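Local coordinates for ileal bile acid-binding protein (Danio rerio, PDB 3ELZ) that binds several cholate molecules in and around its beta-barrel and probably carries bile acids, and perhaps fatty acids, in the cytoplasm, at residues E16-F21 / D30-G35; K23-P28 / S116-A121; G48-W53 / K66-K71. All blocks are in the same frame, centred on the assembly; numbering follows the deposited sequence.

In the fatty-acid binding protein fold two short helices close one end of a beta-barrel, and these contacts illustrate how chemistry follows position in it. Contacts 1 and 2 share helix 18-24 and touch one another through Phe21 and Ile32; their centres lie 11 Å apart. Contact 1 is buried, joining the two lid helices by van der Waals packing with a tyrosine hydroxyl turned to a cholate. Contact 2 is a thinner contact at the surface, made by van der Waals packing of Leu24 and Ile25 on Ala118 and on backbone atoms of the 116-121 segment. Contact 3, with its centre 29 Å from that of contact 1 and partly buried, is hairpin pairing: backbone hydrogen bonds, aromatic side chains packed within and a salt bridge without.

Contact 1. Residues E16-F21 / D30-G35; sequences EGYEPF and DVIAKG. With CHD (cholic acid), chain E; CHD (cholic acid), chain F.
Ile32 carries most of the contact with Tyr18, following Val31, whose side chain serves the ligands instead, CG1 packing against C18 of the chain F cholate. Ile32 CG2 lies 3.5 Å from Tyr18 CE2, the two side chains running antiparallel alongside one another, while its CD1 extends to the Glu19 carbonyl O at 4.1 Å. With CG2 anti to the backbone N and CG1 anti to the carbonyl carbon (chi1 -59°), the two branches divide the work between ring and backbone. Ile32 O also comes to the ring edge, in its plane, 3.4 Å from Tyr18 CE2. Tyr18 OH lies 3.4 Å from the same Ile32 O, a weak hydrogen bond at best, since its one proton may go to the cholate instead. Gly35 then brings its carbonyl carbon to 3.2 Å from Tyr18 OH; a beta carbon at this position would run into that hydroxyl. From there Tyr18 OH shares a 3.0 Å hydrogen bond with O12 of the chain E cholate, which also sits at the ring edge, so the tyrosine joins lid packing to ligand binding. Such helix-helix packing forms the lid of the fatty-acid binding protein barrel. Glu19 OE1 makes its salt bridge with Arg36. Toward the barrel, Tyr18 and Phe21 rest on Leu127 of strand 124-133, Phe21 also reaches strand 111-119, and Ile32 packs back on Cys22 and Lys23 of helix 18-24.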
loop_
_atom_site.group_PDB
_atom_site.type_symbol
_atom_site.label_atom_id
_atom_site.label_comp_id
_atom_site.label_asym_id
_atom_site.label_seq_id
_atom_site.Cartn_x
_atom_site.Cartn_y
_atom_site.Cartn_z
ATOM N N GLU A 16 0.471 -10.753 -6.391
ATOM C CA GLU A 16 -0.354 -11.296 -7.458
ATOM C C GLU A 16 -0.926 -10.135 -8.254
ATOM O O GLU A 16 -1.408 -9.169 -7.668
ATOM C CB GLU A 16 -1.497 -12.153 -6.880
ATOM C CG GLU A 16 -1.110 -13.095 -5.725
ATOM C CD GLU A 16 -0.228 -14.233 -6.169
ATOM O OE1 GLU A 16 0.016 -14.355 -7.390
ATOM O OE2 GLU A 16 0.224 -15.018 -5.304
ATOM N N GLY A 17 -0.883 -10.237 -9.582
ATOM C CA GLY A 17 -1.381 -9.182 -10.472
ATOM C C GLY A 17 -0.388 -8.039 -10.653
ATOM O O GLY A 17 -0.751 -6.959 -11.118
ATOM N N TYR A 18 0.865 -8.285 -10.284
ATOM C CA TYR A 18 1.914 -7.265 -10.272
ATOM C C TYR A 18 2.183 -6.673 -11.668
ATOM O O TYR A 18 2.249 -5.454 -11.830
ATOM C CB TYR A 18 3.202 -7.839 -9.650
ATOM C CG TYR A 18 4.411 -6.918 -9.726
ATOM C CD1 TYR A 18 4.569 -5.860 -8.825
ATOM C CD2 TYR A 18 5.382 -7.103 -10.700
ATOM C CE1 TYR A 18 5.674 -5.008 -8.894
ATOM C CE2 TYR A 18 6.488 -6.267 -10.776
ATOM C CZ TYR A 18 6.627 -5.221 -9.877
ATOM O OH TYR A 18 7.718 -4.404 -9.967
ATOM N N GLU A 19 2.318 -7.550 -12.659
ATOM C CA GLU A 19 2.663 -7.181 -14.033
ATOM C C GLU A 19 1.567 -6.370 -14.749
ATOM O O GLU A 19 1.862 -5.317 -15.315
ATOM C CB GLU A 19 2.997 -8.437 -14.856
ATOM C CG GLU A 19 3.030 -9.737 -14.045
ATOM C CD GLU A 19 4.419 -10.181 -13.711
ATOM O OE1 GLU A 19 5.311 -9.971 -14.551
ATOM O OE2 GLU A 19 4.627 -10.752 -12.618
ATOM N N PRO A 20 0.309 -6.872 -14.759
ATOM C CA PRO A 20 -0.796 -6.098 -15.335
ATOM C C PRO A 20 -1.054 -4.757 -14.652
ATOM O O PRO A 20 -1.376 -3.782 -15.325
ATOM C CB PRO A 20 -2.004 -7.027 -15.149
ATOM C CG PRO A 20 -1.430 -8.386 -15.060
ATOM C CD PRO A 20 -0.157 -8.195 -14.303
ATOM N N PHE A 21 -0.930 -4.712 -13.328
ATOM C CA PHE A 21 -1.112 -3.473 -12.574
ATOM C C PHE A 21 -0.053 -2.437 -12.968
ATOM O O PHE A 21 -0.390 -1.273 -13.233
ATOM C CB PHE A 21 -1.094 -3.755 -11.068
ATOM C CG PHE A 21 -1.377 -2.554 -10.205
ATOM C CD1 PHE A 21 -2.675 -2.251 -9.816
ATOM C CD2 PHE A 21 -0.334 -1.737 -9.752
ATOM C CE1 PHE A 21 -2.939 -1.146 -9.003
ATOM C CE2 PHE A 21 -0.588 -0.630 -8.940
ATOM C CZ PHE A 21 -1.895 -0.334 -8.567
ATOM N N ASP A 30 10.992 -3.301 -18.603
ATOM C CA ASP A 30 12.273 -3.612 -17.963
ATOM C C ASP A 30 12.286 -3.263 -16.474
ATOM O O ASP A 30 12.939 -3.945 -15.683
ATOM C CB ASP A 30 13.437 -2.936 -18.703
ATOM C CG ASP A 30 13.666 -3.517 -20.095
ATOM O OD1 ASP A 30 12.727 -4.122 -20.661
ATOM O OD2 ASP A 30 14.789 -3.369 -20.632
ATOM N N VAL A 31 11.552 -2.214 -16.099
ATOM C CA VAL A 31 11.429 -1.807 -14.693
ATOM C C VAL A 31 10.543 -2.782 -13.910
ATOM O O VAL A 31 10.853 -3.124 -12.761
ATOM C CB VAL A 31 10.931 -0.339 -14.550
ATOM C CG1 VAL A 31 10.807 0.063 -13.088
ATOM C CG2 VAL A 31 11.882 0.618 -15.265
ATOM N N ILE A 32 9.451 -3.232 -14.534
ATOM C CA ILE A 32 8.598 -4.277 -13.954
ATOM C C ILE A 32 9.428 -5.511 -13.579
ATOM O O ILE A 32 9.382 -5.969 -12.439
ATOM C CB ILE A 32 7.428 -4.691 -14.904
ATOM C CG1 ILE A 32 6.530 -3.491 -15.227
ATOM C CG2 ILE A 32 6.613 -5.820 -14.287
ATOM C CD1 ILE A 32 5.517 -3.740 -16.338
ATOM N N ALA A 33 10.196 -6.026 -14.539
ATOM C CA ALA A 33 11.038 -7.203 -14.314
ATOM C C ALA A 33 12.071 -6.969 -13.207
ATOM O O ALA A 33 12.356 -7.869 -12.417
ATOM C CB ALA A 33 11.716 -7.624 -15.604
ATOM N N LYS A 34 12.599 -5.748 -13.145
ATOM C CA LYS A 34 13.598 -5.357 -12.149
ATOM C C LYS A 34 13.023 -5.316 -10.725
ATOM O O LYS A 34 13.773 -5.315 -9.747
ATOM C CB LYS A 34 14.185 -3.989 -12.523
ATOM C CG LYS A 34 15.718 -3.891 -12.496
ATOM C CD LYS A 34 16.251 -3.367 -11.162
ATOM C CE LYS A 34 17.595 -2.650 -11.327
ATOM N NZ LYS A 34 18.707 -3.520 -11.838
ATOM N N GLY A 35 11.695 -5.291 -10.612
ATOM C CA GLY A 35 11.036 -5.154 -9.317
ATOM C C GLY A 35 10.109 -6.269 -8.858
ATOM O O GLY A 35 9.543 -6.182 -7.765
HETATM C C1 CHD E . 3.817 -0.119 -8.291
HETATM C C2 CHD E . 3.289 -1.367 -7.568
HETATM C C3 CHD E . 2.582 -0.963 -6.270
HETATM O O3 CHD E . 2.128 -2.128 -5.609
HETATM C C4 CHD E . 3.583 -0.250 -5.355
HETATM C C5 CHD E . 4.140 1.022 -6.053
HETATM C C6 CHD E . 5.095 1.808 -5.091
HETATM C C7 CHD E . 6.479 1.139 -4.941
HETATM O O7 CHD E . 6.413 -0.033 -4.082
HETATM C C8 CHD E . 7.117 0.835 -6.325
HETATM C C9 CHD E . 6.166 0.042 -7.268
HETATM C C10 CHD E . 4.778 0.739 -7.448
HETATM C C11 CHD E . 6.831 -0.351 -8.618
HETATM C C12 CHD E . 8.248 -0.948 -8.446
HETATM O O12 CHD E . 8.144 -2.284 -7.919
HETATM C C13 CHD E . 9.161 -0.065 -7.564
HETATM C C14 CHD E . 8.483 0.117 -6.210
HETATM C C15 CHD E . 9.578 0.828 -5.405
HETATM C C16 CHD E . 10.812 -0.017 -5.750
HETATM C C17 CHD E . 10.436 -0.798 -7.035
HETATM C C18 CHD E . 9.479 1.287 -8.261
HETATM C C19 CHD E . 4.936 2.085 -8.169
HETATM C C20 CHD E . 11.648 -0.910 -7.996
HETATM C C21 CHD E . 11.294 -1.501 -9.377
HETATM C C22 CHD E . 12.756 -1.741 -7.340
HETATM C C23 CHD E . 14.133 -1.219 -7.728
HETATM O O25 CHD E . 16.426 -1.590 -7.236
HETATM C C24 CHD E . 15.269 -2.068 -7.147
HETATM O O26 CHD E . 14.962 -3.167 -6.629
HETATM C C1 CHD F . 13.173 4.227 -5.000
HETATM C C2 CHD F . 14.566 4.754 -4.579
HETATM C C3 CHD F . 14.533 6.273 -4.389
HETATM O O3 CHD F . 15.828 6.745 -4.013
HETATM C C4 CHD F . 14.125 6.938 -5.699
HETATM C C5 CHD F . 12.755 6.411 -6.214
HETATM C C6 CHD F . 12.411 7.153 -7.533
HETATM C C7 CHD F . 13.211 6.608 -8.732
HETATM O O7 CHD F . 14.585 6.964 -8.563
HETATM C C8 CHD F . 13.072 5.075 -8.882
HETATM C C9 CHD F . 13.461 4.328 -7.566
HETATM C C10 CHD F . 12.649 4.842 -6.318
HETATM C C11 CHD F . 13.465 2.772 -7.728
HETATM C C12 CHD F . 14.188 2.291 -9.018
HETATM O O12 CHD F . 15.596 2.486 -8.881
HETATM C C13 CHD F . 13.682 3.006 -10.292
HETATM C C14 CHD F . 13.890 4.514 -10.082
HETATM C C15 CHD F . 13.557 5.088 -11.460
HETATM C C16 CHD F . 14.274 4.100 -12.398
HETATM C C17 CHD F . 14.617 2.849 -11.536
HETATM C C18 CHD F . 12.210 2.619 -10.605
HETATM C C19 CHD F . 11.151 4.471 -6.436
HETATM C C20 CHD F . 14.503 1.556 -12.399
HETATM C C21 CHD F . 14.872 0.263 -11.651
HETATM C C22 CHD F . 15.339 1.749 -13.684
HETATM C C23 CHD F . 15.759 0.462 -14.391
HETATM O O25 CHD F . 18.026 0.068 -13.801
HETATM C C24 CHD F . 17.261 0.496 -14.696
HETATM O O26 CHD F . 17.609 0.952 -15.809
#

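Contact 2. Residues K23-P28 / S116-A121; sequences KLIGIP and STASGA. With CHD (cholic acid), chain E; CHD (cholic acid), chain H.
A single leucine methyl, Leu24 CD2, makes most of the close approaches here, resting on the polar backbone of Ala118, Ser119 and Gly120; methyl meets methyl only at Ala118 CB. The helix is the first of the pair that closes the barrel in the fatty-acid binding protein fold, and it finishes in a Schellman motif: Gly26, with positive phi, is the C-prime residue, Gly26 N bonds to Lys23 O, and Ile27 N returns to Cys22 O. The turn comes just after the two residues that touch the 116-121 segment.

Leu24 points at the strand, its CG placed opposite the backbone N by a chi1 of -169°, which carries both methyls outward to the strand backbone. CD2 settles against the backbone from Ala118 to Gly120, 3.5 Å from Ala118 O and 3.7 Å from Ser119 C, while CD1 lies alongside at 3.9 Å from the same Ala118 O. Gly120 adds to this close fit, for a beta carbon there would press on Leu24 CG. Replacing Leu24 with an alanine would probably open a gap between the helix end and the strand, leaving Ala118 with little but Ile25 to meet across this contact.

Beyond the turn, Ile27 and Pro28 turn to the ligands: Ile27 CD1 touches the chain E cholate, and Pro28 CD lies against C19 of the chain H cholate. Phe21, one turn earlier in the helix, also packs on Ala118, while Leu24 reaches Ala125 on strand 124-133. Ile25 divides its branches between ligand and barrel: CD1 approaches C1 of the chain E cholate, and CG2 meets Ala118 CB at 3.8 Å.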
loop_
_atom_site.group_PDB
_atom_site.type_symbol
_atom_site.label_atom_id
_atom_site.label_comp_id
_atom_site.label_asym_id
_atom_site.label_seq_id
_atom_site.Cartn_x
_atom_site.Cartn_y
_atom_site.Cartn_z
ATOM N N LYS A 23 1.826 -2.340 -15.741
ATOM C CA LYS A 23 1.574 -1.923 -17.122
ATOM C C LYS A 23 0.510 -0.828 -17.182
ATOM O O LYS A 23 0.735 0.226 -17.776
ATOM C CB LYS A 23 1.160 -3.106 -18.013
ATOM C CG LYS A 23 2.265 -4.115 -18.266
ATOM C CD LYS A 23 2.205 -4.651 -19.682
ATOM C CE LYS A 23 3.473 -5.405 -20.025
ATOM N NZ LYS A 23 3.770 -5.354 -21.488
ATOM N N LEU A 24 -0.631 -1.075 -16.544
ATOM C CA LEU A 24 -1.748 -0.136 -16.557
ATOM C C LEU A 24 -1.333 1.266 -16.107
ATOM O O LEU A 24 -1.682 2.251 -16.758
ATOM C CB LEU A 24 -2.928 -0.672 -15.729
ATOM C CG LEU A 24 -4.266 0.066 -15.861
ATOM C CD1 LEU A 24 -5.442 -0.884 -16.023
ATOM C CD2 LEU A 24 -4.471 0.972 -14.672
ATOM N N ILE A 25 -0.569 1.347 -15.018
ATOM C CA ILE A 25 -0.140 2.634 -14.460
ATOM C C ILE A 25 1.107 3.230 -15.146
ATOM O O ILE A 25 1.672 4.227 -14.686
ATOM C CB ILE A 25 -0.012 2.587 -12.904
ATOM C CG1 ILE A 25 1.195 1.746 -12.460
ATOM C CG2 ILE A 25 -1.332 2.088 -12.281
ATOM C CD1 ILE A 25 1.447 1.755 -10.948
ATOM N N GLY A 26 1.516 2.619 -16.258
ATOM C CA GLY A 26 2.560 3.189 -17.115
ATOM C C GLY A 26 4.002 2.981 -16.678
ATOM O O GLY A 26 4.874 3.784 -17.018
ATOM N N ILE A 27 4.255 1.923 -15.911
ATOM C CA ILE A 27 5.623 1.495 -15.614
ATOM C C ILE A 27 6.099 0.603 -16.764
ATOM O O ILE A 27 5.406 -0.352 -17.124
ATOM C CB ILE A 27 5.717 0.747 -14.257
ATOM C CG1 ILE A 27 5.336 1.685 -13.105
ATOM C CG2 ILE A 27 7.118 0.163 -14.051
ATOM C CD1 ILE A 27 5.301 1.035 -11.743
ATOM N N PRO A 28 7.277 0.918 -17.353
ATOM C CA PRO A 28 7.774 0.172 -18.510
ATOM C C PRO A 28 8.281 -1.226 -18.158
ATOM O O PRO A 28 8.607 -1.498 -16.997
ATOM C CB PRO A 28 8.912 1.054 -19.035
ATOM C CG PRO A 28 9.390 1.794 -17.859
ATOM C CD PRO A 28 8.202 2.002 -16.964
ATOM N N SER A 116 -4.771 -3.201 -4.257
ATOM C CA SER A 116 -4.848 -1.967 -5.038
ATOM C C SER A 116 -5.601 -2.174 -6.348
ATOM O O SER A 116 -5.398 -3.157 -7.043
ATOM C CB SER A 116 -3.451 -1.419 -5.346
ATOM O OG SER A 116 -2.738 -1.151 -4.151
ATOM N N THR A 117 -6.454 -1.212 -6.679
ATOM C CA THR A 117 -7.218 -1.237 -7.905
ATOM C C THR A 117 -7.020 0.103 -8.611
ATOM O O THR A 117 -7.358 1.146 -8.068
ATOM C CB THR A 117 -8.712 -1.521 -7.615
ATOM O OG1 THR A 117 -8.808 -2.681 -6.788
ATOM C CG2 THR A 117 -9.487 -1.773 -8.892
ATOM N N ALA A 118 -6.436 0.058 -9.805
ATOM C CA ALA A 118 -6.256 1.250 -10.641
ATOM C C ALA A 118 -7.009 1.122 -11.960
ATOM O O ALA A 118 -7.062 0.040 -12.549
ATOM C CB ALA A 118 -4.787 1.502 -10.899
ATOM N N SER A 119 -7.588 2.230 -12.419
ATOM C CA SER A 119 -8.311 2.260 -13.692
ATOM C C SER A 119 -7.506 3.001 -14.756
ATOM O O SER A 119 -6.718 3.892 -14.437
ATOM C CB SER A 119 -9.685 2.925 -13.534
ATOM O OG SER A 119 -10.284 2.613 -12.278
ATOM N N GLY A 120 -7.717 2.623 -16.015
ATOM C CA GLY A 120 -7.099 3.282 -17.167
ATOM C C GLY A 120 -7.898 3.081 -18.448
ATOM O O GLY A 120 -9.071 2.688 -18.409
ATOM N N ALA A 121 -7.258 3.363 -19.584
ATOM C CA ALA A 121 -7.880 3.190 -20.903
ATOM C C ALA A 121 -7.890 1.714 -21.309
ATOM O O ALA A 121 -8.741 1.275 -22.089
ATOM C CB ALA A 121 -7.149 4.022 -21.946
HETATM C C1 CHD E . 3.817 -0.119 -8.291
HETATM C C2 CHD E . 3.289 -1.367 -7.568
HETATM C C3 CHD E . 2.582 -0.963 -6.270
HETATM O O3 CHD E . 2.128 -2.128 -5.609
HETATM C C4 CHD E . 3.583 -0.250 -5.355
HETATM C C5 CHD E . 4.140 1.022 -6.053
HETATM C C6 CHD E . 5.095 1.808 -5.091
HETATM C C7 CHD E . 6.479 1.139 -4.941
HETATM O O7 CHD E . 6.413 -0.033 -4.082
HETATM C C8 CHD E . 7.117 0.835 -6.325
HETATM C C9 CHD E . 6.166 0.042 -7.268
HETATM C C10 CHD E . 4.778 0.739 -7.448
HETATM C C11 CHD E . 6.831 -0.351 -8.618
HETATM C C12 CHD E . 8.248 -0.948 -8.446
HETATM O O12 CHD E . 8.144 -2.284 -7.919
HETATM C C13 CHD E . 9.161 -0.065 -7.564
HETATM C C14 CHD E . 8.483 0.117 -6.210
HETATM C C15 CHD E . 9.578 0.828 -5.405
HETATM C C16 CHD E . 10.812 -0.017 -5.750
HETATM C C17 CHD E . 10.436 -0.798 -7.035
HETATM C C18 CHD E . 9.479 1.287 -8.261
HETATM C C19 CHD E . 4.936 2.085 -8.169
HETATM C C20 CHD E . 11.648 -0.910 -7.996
HETATM C C21 CHD E . 11.294 -1.501 -9.377
HETATM C C22 CHD E . 12.756 -1.741 -7.340
HETATM C C23 CHD E . 14.133 -1.219 -7.728
HETATM O O25 CHD E . 16.426 -1.590 -7.236
HETATM C C24 CHD E . 15.269 -2.068 -7.147
HETATM O O26 CHD E . 14.962 -3.167 -6.629
HETATM C C1 CHD H . 9.098 5.792 -16.735
HETATM C C2 CHD H . 8.598 7.168 -17.213
HETATM C C3 CHD H . 9.761 8.149 -17.379
HETATM O O3 CHD H . 9.249 9.423 -17.769
HETATM C C4 CHD H . 10.508 8.305 -16.050
HETATM C C5 CHD H . 11.012 6.939 -15.522
HETATM C C6 CHD H . 11.808 7.165 -14.211
HETATM C C7 CHD H . 10.910 7.352 -12.971
HETATM O O7 CHD H . 10.357 8.683 -12.963
HETATM C C8 CHD H . 9.799 6.277 -12.872
HETATM C C9 CHD H . 8.982 6.160 -14.194
HETATM C C10 CHD H . 9.900 5.838 -15.413
HETATM C C11 CHD H . 7.749 5.216 -14.101
HETATM C C12 CHD H . 6.882 5.524 -12.864
HETATM O O12 CHD H . 6.228 6.793 -13.044
HETATM C C13 CHD H . 7.719 5.507 -11.553
HETATM C C14 CHD H . 8.860 6.536 -11.676
HETATM C C15 CHD H . 9.507 6.539 -10.277
HETATM C C16 CHD H . 8.272 6.362 -9.368
HETATM C C17 CHD H . 7.085 6.248 -10.360
HETATM C C18 CHD H . 8.194 4.071 -11.191
HETATM C C19 CHD H . 10.580 4.463 -15.251
HETATM C C20 CHD H . 5.789 5.724 -9.699
HETATM C C21 CHD H . 4.821 4.919 -10.585
HETATM C C22 CHD H . 5.070 6.984 -9.219
HETATM C C23 CHD H . 4.443 6.773 -7.865
HETATM O O25 CHD H . 5.090 8.887 -7.009
HETATM C C24 CHD H . 5.111 7.654 -6.832
HETATM O O26 CHD H . 5.631 7.069 -5.870
#

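Contact 3. Residues G48-W53 / K66-K71; sequences GDDFTW and KFIVGK. With CHD (cholic acid), chain D.
Phe51 and Phe67 form the tight side of this antiparallel hairpin pairing, part of the barrel wall of the fatty-acid binding protein fold. They are a hydrogen-bonded pair: Phe51 N reaches Phe67 O at 2.8 Å, and Phe67 N answers to Phe51 O in the carbonyl plane. Inside, their rings are nearly parallel, at 8°, yet offset so far that they scarcely overlap, with centroids 5.2 Å apart, so it is Phe51 CB that sits over the Phe67 face in a CH-pi contact. Phe67 CG lies between its backbone N and carbonyl carbon (chi1 63°), which swings the ring across to Phe51. Trp53 CE3 meets the edge of Phe67, and C6 of the chain D cholate lies over a face of the indole, 3.5 Å from Trp53 CG.

The other face is the solvent side, mostly polar, bearing Asp50, Thr52, Lys66 and the exposed Ile68. There Lys66 bends back so that NZ meets Asp50 OD2 on its syn side at 2.9 Å, Thr52 OG1 at 2.8 Å, and Phe51 O from above the carbonyl plane. Three residues thus grip one ammonium, and the carboxylate probably steadies its charge, while the aromatic face leaves carbon surface for the steroid.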
loop_
_atom_site.group_PDB
_atom_site.type_symbol
_atom_site.label_atom_id
_atom_site.label_comp_id
_atom_site.label_asym_id
_atom_site.label_seq_id
_atom_site.Cartn_x
_atom_site.Cartn_y
_atom_site.Cartn_z
ATOM N N GLY A 48 -5.339 3.721 18.052
ATOM C CA GLY A 48 -6.756 4.045 17.907
ATOM C C GLY A 48 -7.145 4.365 16.476
ATOM O O GLY A 48 -7.406 3.462 15.676
ATOM N N ASP A 49 -7.195 5.659 16.164
ATOM C CA ASP A 49 -7.511 6.136 14.815
ATOM C C ASP A 49 -6.258 6.679 14.126
ATOM O O ASP A 49 -6.244 6.888 12.913
ATOM C CB ASP A 49 -8.613 7.206 14.852
ATOM C CG ASP A 49 -10.033 6.617 14.777
ATOM O OD1 ASP A 49 -11.000 7.405 14.873
ATOM O OD2 ASP A 49 -10.195 5.385 14.609
ATOM N N ASP A 50 -5.205 6.891 14.909
ATOM C CA ASP A 50 -3.945 7.381 14.383
ATOM C C ASP A 50 -3.055 6.233 13.921
ATOM O O ASP A 50 -2.855 5.254 14.645
ATOM C CB ASP A 50 -3.219 8.248 15.420
ATOM C CG ASP A 50 -1.896 8.801 14.898
ATOM O OD1 ASP A 50 -0.838 8.427 15.451
ATOM O OD2 ASP A 50 -1.909 9.588 13.920
ATOM N N PHE A 51 -2.531 6.369 12.705
ATOM C CA PHE A 51 -1.590 5.405 12.136
ATOM C C PHE A 51 -0.303 6.082 11.694
ATOM O O PHE A 51 -0.341 7.163 11.109
ATOM C CB PHE A 51 -2.204 4.702 10.920
ATOM C CG PHE A 51 -3.249 3.683 11.265
ATOM C CD1 PHE A 51 -4.564 4.070 11.530
ATOM C CD2 PHE A 51 -2.928 2.326 11.300
ATOM C CE1 PHE A 51 -5.543 3.120 11.842
ATOM C CE2 PHE A 51 -3.901 1.371 11.613
ATOM C CZ PHE A 51 -5.208 1.775 11.883
ATOM N N THR A 52 0.823 5.437 11.983
ATOM C CA THR A 52 2.111 5.777 11.384
ATOM C C THR A 52 2.538 4.570 10.549
ATOM O O THR A 52 2.566 3.442 11.042
ATOM C CB THR A 52 3.177 6.131 12.438
ATOM O OG1 THR A 52 2.615 7.022 13.409
ATOM C CG2 THR A 52 4.388 6.798 11.781
ATOM N N TRP A 53 2.854 4.815 9.280
ATOM C CA TRP A 53 2.969 3.749 8.282
ATOM C C TRP A 53 4.259 3.954 7.491
ATOM O O TRP A 53 4.381 4.879 6.693
ATOM C CB TRP A 53 1.744 3.775 7.364
ATOM C CG TRP A 53 1.434 2.480 6.637
ATOM C CD1 TRP A 53 2.097 1.960 5.554
ATOM C CD2 TRP A 53 0.363 1.570 6.922
ATOM N NE1 TRP A 53 1.511 0.781 5.159
ATOM C CE2 TRP A 53 0.445 0.516 5.978
ATOM C CE3 TRP A 53 -0.656 1.537 7.887
ATOM C CZ2 TRP A 53 -0.452 -0.562 5.973
ATOM C CZ3 TRP A 53 -1.544 0.464 7.882
ATOM C CH2 TRP A 53 -1.439 -0.568 6.926
ATOM N N LYS A 66 1.477 9.367 7.779
ATOM C CA LYS A 66 0.820 9.591 9.059
ATOM C C LYS A 66 -0.577 10.085 8.813
ATOM O O LYS A 66 -0.768 11.091 8.130
ATOM C CB LYS A 66 1.580 10.611 9.916
ATOM C CG LYS A 66 2.538 9.979 10.885
ATOM C CD LYS A 66 2.603 10.747 12.206
ATOM C CE LYS A 66 1.334 10.548 13.035
ATOM N NZ LYS A 66 0.838 9.132 13.003
ATOM N N PHE A 67 -1.552 9.381 9.375
ATOM C CA PHE A 67 -2.943 9.712 9.143
ATOM C C PHE A 67 -3.855 9.285 10.284
ATOM O O PHE A 67 -3.544 8.371 11.059
ATOM C CB PHE A 67 -3.426 9.109 7.806
ATOM C CG PHE A 67 -3.393 7.602 7.766
ATOM C CD1 PHE A 67 -2.242 6.925 7.357
ATOM C CD2 PHE A 67 -4.506 6.861 8.139
ATOM C CE1 PHE A 67 -2.207 5.526 7.329
ATOM C CE2 PHE A 67 -4.480 5.460 8.105
ATOM C CZ PHE A 67 -3.329 4.798 7.695
ATOM N N ILE A 68 -4.984 9.980 10.365
ATOM C CA ILE A 68 -6.065 9.681 11.287
ATOM C C ILE A 68 -7.234 9.279 10.407
ATOM O O ILE A 68 -7.522 9.935 9.402
ATOM C CB ILE A 68 -6.419 10.908 12.188
ATOM C CG1 ILE A 68 -5.289 11.206 13.177
ATOM C CG2 ILE A 68 -7.723 10.696 12.979
ATOM C CD1 ILE A 68 -4.150 11.997 12.600
ATOM N N VAL A 69 -7.866 8.172 10.771
ATOM C CA VAL A 69 -9.050 7.666 10.098
ATOM C C VAL A 69 -10.133 8.739 10.045
ATOM O O VAL A 69 -10.521 9.279 11.073
ATOM C CB VAL A 69 -9.604 6.412 10.835
ATOM C CG1 VAL A 69 -10.969 5.997 10.270
ATOM C CG2 VAL A 69 -8.614 5.267 10.750
ATOM N N GLY A 70 -10.597 9.044 8.833
ATOM C CA GLY A 70 -11.760 9.901 8.628
ATOM C C GLY A 70 -11.460 11.383 8.598
ATOM O O GLY A 70 -12.362 12.197 8.478
ATOM N N LYS A 71 -10.188 11.729 8.719
ATOM C CA LYS A 71 -9.754 13.120 8.723
ATOM C C LYS A 71 -8.806 13.334 7.556
ATOM O O LYS A 71 -8.008 12.448 7.235
ATOM C CB LYS A 71 -9.055 13.463 10.045
ATOM C CG LYS A 71 -9.929 13.286 11.299
ATOM C CD LYS A 71 -11.251 14.051 11.193
ATOM C CE LYS A 71 -12.211 13.694 12.327
ATOM N NZ LYS A 71 -13.614 14.086 12.000
HETATM C C1 CHD D . -4.347 4.784 2.972
HETATM C C2 CHD D . -4.973 3.458 2.505
HETATM C C3 CHD D . -4.613 2.309 3.443
HETATM O O3 CHD D . -5.105 1.107 2.855
HETATM C C4 CHD D . -3.091 2.193 3.678
HETATM C C5 CHD D . -2.420 3.556 4.026
HETATM C C6 CHD D . -0.887 3.365 4.148
HETATM C C7 CHD D . -0.122 3.393 2.804
HETATM O O7 CHD D . -0.189 2.113 2.173
HETATM C C8 CHD D . -0.592 4.506 1.835
HETATM C C9 CHD D . -2.143 4.572 1.710
HETATM C C10 CHD D . -2.823 4.752 3.092
HETATM C C11 CHD D . -2.647 5.606 0.649
HETATM C C12 CHD D . -1.931 5.471 -0.707
HETATM O O12 CHD D . -2.366 4.282 -1.370
HETATM C C13 CHD D . -0.398 5.470 -0.549
HETATM C C14 CHD D . 0.007 4.338 0.438
HETATM C C15 CHD D . 1.538 4.336 0.341
HETATM C C16 CHD D . 1.770 4.540 -1.168
HETATM C C17 CHD D . 0.365 4.898 -1.764
HETATM C C18 CHD D . 0.100 6.883 -0.133
HETATM C C19 CHD D . -2.372 6.094 3.729
HETATM C C20 CHD D . 0.472 5.791 -3.030
HETATM C C21 CHD D . -0.848 6.317 -3.639
HETATM C C22 CHD D . 1.248 5.043 -4.096
HETATM C C23 CHD D . 2.416 5.964 -4.437
HETATM O O25 CHD D . 4.102 4.837 -5.542
HETATM C C24 CHD D . 3.710 5.186 -4.415
HETATM O O26 CHD D . 4.264 4.965 -3.298
#